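Local coordinates for glycosyl transferases group 1 family protein (Francisella tularensis subsp. tularensis, PDB 5I45) that probably transfers sugar units as a GT-B glycosyltransferase of the group 1 family, of which this chain is the C-terminal domain, at residues E49-I52 / V53-K57; Q165-A168 / D169-M173. All blocks are in the same frame, centred on the assembly; numbering follows the deposited sequence. Where two conformers were deposited one is given.

Contact 1 (E49-I52 / V53-K57)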
loop_
_atom_site.group_PDB
_atom_site.type_symbol
_atom_site.label_atom_id
_atom_site.label_comp_id
_atom_site.label_asym_id
_atom_site.label_seq_id
_atom_site.Cartn_x
_atom_site.Cartn_y
_atom_site.Cartn_z
ATOM N N GLU A 49 -5.117 10.546 4.997
ATOM C CA GLU A 49 -4.575 11.876 5.261
ATOM C C GLU A 49 -3.229 12.052 4.556
ATOM O O GLU A 49 -2.966 13.095 3.936
ATOM C CB GLU A 49 -4.478 12.130 6.768
ATOM C CG GLU A 49 -5.859 12.318 7.392
ATOM C CD GLU A 49 -5.855 12.346 8.901
ATOM O OE1 GLU A 49 -4.864 11.917 9.505
ATOM O OE2 GLU A 49 -6.866 12.774 9.475
ATOM N N ALA A 50 -2.395 11.014 4.570
ATOM C CA ALA A 50 -1.101 11.079 3.865
ATOM C C ALA A 50 -1.312 11.225 2.349
ATOM O O ALA A 50 -0.589 11.972 1.690
ATOM C CB ALA A 50 -0.260 9.850 4.153
ATOM N N ALA A 51 -2.280 10.486 1.823
ATOM C CA ALA A 51 -2.564 10.532 0.401
ATOM C C ALA A 51 -3.077 11.896 -0.001
ATOM O O ALA A 51 -2.751 12.390 -1.073
ATOM C CB ALA A 51 -3.560 9.442 0.001
ATOM N N ILE A 52 -3.872 12.528 0.857
ATOM C CA ILE A 52 -4.406 13.854 0.556
ATOM C C ILE A 52 -3.270 14.883 0.457
ATOM O O ILE A 52 -3.267 15.710 -0.452
ATOM C CB ILE A 52 -5.478 14.257 1.592
ATOM C CG1 ILE A 52 -6.753 13.450 1.332
ATOM C CG2 ILE A 52 -5.754 15.751 1.561
ATOM C CD1 ILE A 52 -7.778 13.599 2.422
ATOM N N VAL A 53 -2.312 14.824 1.365
ATOM C CA VAL A 53 -1.145 15.698 1.318
ATOM C C VAL A 53 -0.303 15.396 0.073
ATOM O O VAL A 53 0.091 16.271 -0.679
ATOM C CB VAL A 53 -0.292 15.480 2.606
ATOM C CG1 VAL A 53 1.107 16.058 2.492
ATOM C CG2 VAL A 53 -1.030 16.028 3.828
ATOM N N THR A 54 -0.033 14.116 -0.159
ATOM C CA THR A 54 0.911 13.728 -1.196
ATOM C C THR A 54 0.383 13.929 -2.605
ATOM O O THR A 54 1.099 14.402 -3.494
ATOM C CB THR A 54 1.296 12.250 -0.984
ATOM O OG1 THR A 54 1.849 12.084 0.327
ATOM C CG2 THR A 54 2.293 11.797 -2.008
ATOM N N LEU A 55 -0.836 13.512 -2.830
ATOM C CA LEU A 55 -1.342 13.435 -4.184
ATOM C C LEU A 55 -1.705 14.768 -4.779
ATOM O O LEU A 55 -1.842 14.861 -6.001
ATOM C CB LEU A 55 -2.460 12.420 -4.288
ATOM C CG LEU A 55 -1.996 11.017 -3.934
ATOM C CD1 LEU A 55 -3.161 10.057 -4.028
ATOM C CD2 LEU A 55 -0.839 10.541 -4.808
ATOM N N LYS A 56 -1.872 15.803 -3.953
ATOM C CA LYS A 56 -2.024 17.150 -4.495
ATOM C C LYS A 56 -0.785 17.496 -5.318
ATOM O O LYS A 56 -0.859 18.186 -6.337
ATOM C CB LYS A 56 -2.176 18.165 -3.371
ATOM C CG LYS A 56 -3.523 18.163 -2.684
ATOM C CD LYS A 56 -3.427 18.848 -1.325
ATOM C CE LYS A 56 -4.675 18.662 -0.477
ATOM N NZ LYS A 56 -5.717 19.669 -0.806
ATOM N N LYS A 57 0.362 17.008 -4.867
ATOM C CA LYS A 57 1.639 17.265 -5.497
ATOM C C LYS A 57 1.939 16.424 -6.762
ATOM O O LYS A 57 2.709 16.827 -7.626
ATOM C CB LYS A 57 2.723 17.048 -4.426
ATOM C CG LYS A 57 4.092 17.449 -4.863
ATOM C CD LYS A 57 5.113 17.320 -3.731
ATOM C CE LYS A 57 6.484 17.660 -4.268
ATOM N NZ LYS A 57 7.536 17.331 -3.253
#
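Lys56 lays its aliphatic chain along Ile52 one helical turn back, the two side chains running side by side and pointing the same way, with Lys56 CE 3.7 Å from Ile52 CG2. Both sit on helix 44-57, the crossover helix of the beta-alpha-beta unit formed with strands 30-35 and 61-66 in the Rossmann-like C-terminal domain of this GT-B protein. Ile52 CG2 is anti to the backbone N (CG1 at chi1 -73°), which turns that methyl toward the lysine. The lysine methylenes also lie over the carbonyl of Ile52: CD is 3.3 Å from Ile52 O, an oxygen that finds no polar partner in the model. Beyond CD the chain bends at chi4, and NZ leaves the isoleucine.

On the sheet-facing side, Leu55 reaches back over Ala51, its CD1 lying 4.1 Å from Ala51 CB. Trp61 and Ala63 of strand 61-66 and Ile93 of strand 93-96 pack against this leucine, so the pair belongs to the hydrophobic layer between helix and sheet. The backbone bond from Leu55 N to Ala51 O, 2.8 Å long, ties the same two residues.

Thr54 faces helix 164-176, touching Ala168 and Leu171, and turns its hydroxyl back into its own helix. With OG1 anti to its carbonyl carbon (chi1 -58°), the hydroxyl is brought beside the backbone N and within range of the preceding turn. Ala50 O therefore accepts two bonds from one residue: Thr54 N at 2.9 Å, tilted moderately from the carbonyl plane, and Thr54 OG1 at 2.8 Å, which donates from 37° above that plane.

Contact 2 (Q165-A168 / D169-M173); sequences QQIA and DKLDM
Gln165 and Asp169 cross at about a right angle one turn apart, joined through their polar ends. Gln165 NE2 donates to Asp169 OD1 over 3.2 Å, and the N-H points fairly straight at the oxygen, at 163°. The two flat groups are not coplanar: OD1 lies practically in the amide plane of the glutamine, yet the amide nitrogen meets the carboxylate from well above its plane, the planes being 55° apart. Gln165 leaves the backbone with CG anti to N and then bends sharply at chi2 (57°), a fold that swings the amide forward along the helix toward the aspartate. A backbone bond from Asp169 N to Gln165 O, 2.9 Å long, closes the same turn.

Ile167 and Leu171 behave differently, lying side by side and pointing the same way, with Ile167 CG2 4.1 Å from Leu171 CD1. This apolar pair is buried: Ala50 of helix 44-57 packs on the isoleucine, while Thr54 of that helix and Ile139 of strand 137-140 meet the leucine.

Lys170 is folded at chi2 and again at chi4, bringing its ammonium back along the helix. A water accepts from Lys170 NZ at 2.7 Å and donates to Gln166 O at 2.8 Å, a carbonyl that also takes the backbone N-H of Lys170, so the lysine reaches the same oxygen directly and through the water. The amide of Gln166 itself turns elsewhere, its OE1 accepting from the backbone N of Glu160.

The division into a buried apolar stripe and a polar outer side is that of an amphipathic helix, here helix 164-176, packed against the parallel sheet of the Rossmann-like C-terminal domain of a GT-B glycosyltransferase.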
loop_
_atom_site.group_PDB
_atom_site.type_symbol
_atom_site.label_atom_id
_atom_site.label_comp_id
_atom_site.label_asym_id
_atom_site.label_seq_id
_atom_site.Cartn_x
_atom_site.Cartn_y
_atom_site.Cartn_z
ATOM N N GLN A 165 1.733 12.401 8.486
ATOM C CA GLN A 165 2.802 13.149 7.818
ATOM C C GLN A 165 4.045 12.290 7.588
ATOM O O GLN A 165 4.719 12.470 6.586
ATOM C CB GLN A 165 3.161 14.446 8.558
ATOM C CG GLN A 165 3.969 15.430 7.712
ATOM C CD GLN A 165 3.257 15.794 6.425
ATOM O OE1 GLN A 165 2.071 16.100 6.436
ATOM N NE2 GLN A 165 3.972 15.701 5.299
ATOM N N GLN A 166 4.363 11.370 8.506
ATOM C CA GLN A 166 5.517 10.505 8.282
ATOM C C GLN A 166 5.276 9.613 7.047
ATOM O O GLN A 166 6.179 9.398 6.249
ATOM C CB GLN A 166 5.851 9.662 9.504
ATOM C CG GLN A 166 6.490 10.447 10.613
ATOM C CD GLN A 166 6.796 9.594 11.814
ATOM O OE1 GLN A 166 7.043 8.384 11.677
ATOM N NE2 GLN A 166 6.799 10.211 12.993
ATOM N N ILE A 167 4.061 9.097 6.894
ATOM C CA ILE A 167 3.731 8.314 5.693
ATOM C C ILE A 167 3.868 9.202 4.442
ATOM O O ILE A 167 4.482 8.799 3.457
ATOM C CB ILE A 167 2.325 7.713 5.786
ATOM C CG1 ILE A 167 2.205 6.704 6.945
ATOM C CG2 ILE A 167 1.972 7.029 4.459
ATOM C CD1 ILE A 167 0.786 6.272 7.233
ATOM N N ALA A 168 3.307 10.405 4.488
ATOM C CA ALA A 168 3.416 11.301 3.345
ATOM C C ALA A 168 4.842 11.588 2.957
ATOM O O ALA A 168 5.165 11.644 1.767
ATOM C CB ALA A 168 2.674 12.595 3.626
ATOM N N ASP A 169 5.704 11.822 3.948
ATOM C CA ASP A 169 7.115 12.104 3.648
ATOM C C ASP A 169 7.755 10.935 2.910
ATOM O O ASP A 169 8.530 11.131 1.992
ATOM C CB ASP A 169 7.900 12.413 4.930
ATOM C CG ASP A 169 7.506 13.722 5.558
ATOM O OD1 ASP A 169 6.953 14.601 4.870
ATOM O OD2 ASP A 169 7.782 13.857 6.763
ATOM N N LYS A 170 7.417 9.709 3.306
ATOM C CA LYS A 170 7.983 8.547 2.616
ATOM C C LYS A 170 7.405 8.367 1.219
ATOM O O LYS A 170 8.127 8.011 0.285
ATOM C CB LYS A 170 7.826 7.282 3.455
ATOM C CG LYS A 170 8.495 7.327 4.835
ATOM C CD LYS A 170 9.988 7.554 4.680
ATOM C CE LYS A 170 10.771 7.386 5.966
ATOM N NZ LYS A 170 11.113 8.653 6.615
ATOM N N LEU A 171 6.111 8.613 1.072
ATOM C CA LEU A 171 5.514 8.547 -0.256
ATOM C C LEU A 171 6.181 9.564 -1.176
ATOM O O LEU A 171 6.533 9.259 -2.328
ATOM C CB LEU A 171 4.035 8.847 -0.196
ATOM C CG LEU A 171 3.167 7.793 0.449
ATOM C CD1 LEU A 171 1.777 8.332 0.595
ATOM C CD2 LEU A 171 3.144 6.528 -0.395
ATOM N N ASP A 172 6.264 10.808 -0.701
ATOM C CA ASP A 172 6.885 11.933 -1.456
ATOM C C ASP A 172 8.231 11.484 -2.019
ATOM O O ASP A 172 8.490 11.554 -3.224
ATOM C CB ASP A 172 7.046 13.132 -0.488
ATOM C CG ASP A 172 7.559 14.430 -1.157
ATOM O OD1 ASP A 172 7.497 14.561 -2.401
ATOM O OD2 ASP A 172 7.967 15.344 -0.392
HETATM N N MSE A 173 9.082 10.979 -1.113
HETATM C CA MSE A 173 10.460 10.503 -1.413
HETATM C C MSE A 173 10.527 9.373 -2.414
HETATM O O MSE A 173 11.407 9.361 -3.282
HETATM C CB MSE A 173 11.102 10.046 -0.081
HETATM C CG MSE A 173 12.388 9.193 -0.219
HETATM SE SE MSE A 173 12.884 8.104 1.373
HETATM C CE MSE A 173 12.524 9.356 2.855
HETATM O O HOH W 1 8.700 9.559 7.543
#

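How the contacts relate
Both contacts are i to i+4 contacts within one helix, and their helices, 44-57 and 164-176, are neighbours; the contact centres lie about 9 Å apart. Each is partly buried: Ala50, Ala51, Thr54 and Leu55 are buried in contact 1 and Ile167, Ala168 and Leu171 in contact 2, while Val53, Lys56, Gln165 and Asp169 are exposed. Ala50 CB lies 3.6 Å from Ile167 CG2, and the alanines Ala50 and Ala168 probably allow this close approach. In the conformer given for Asp172, OD1 forms a salt bridge with Lys57 NZ, a link that may not always hold. Outer-side chemistry differs: apolar cover in contact 1, side-chain and water hydrogen bonds in contact 2.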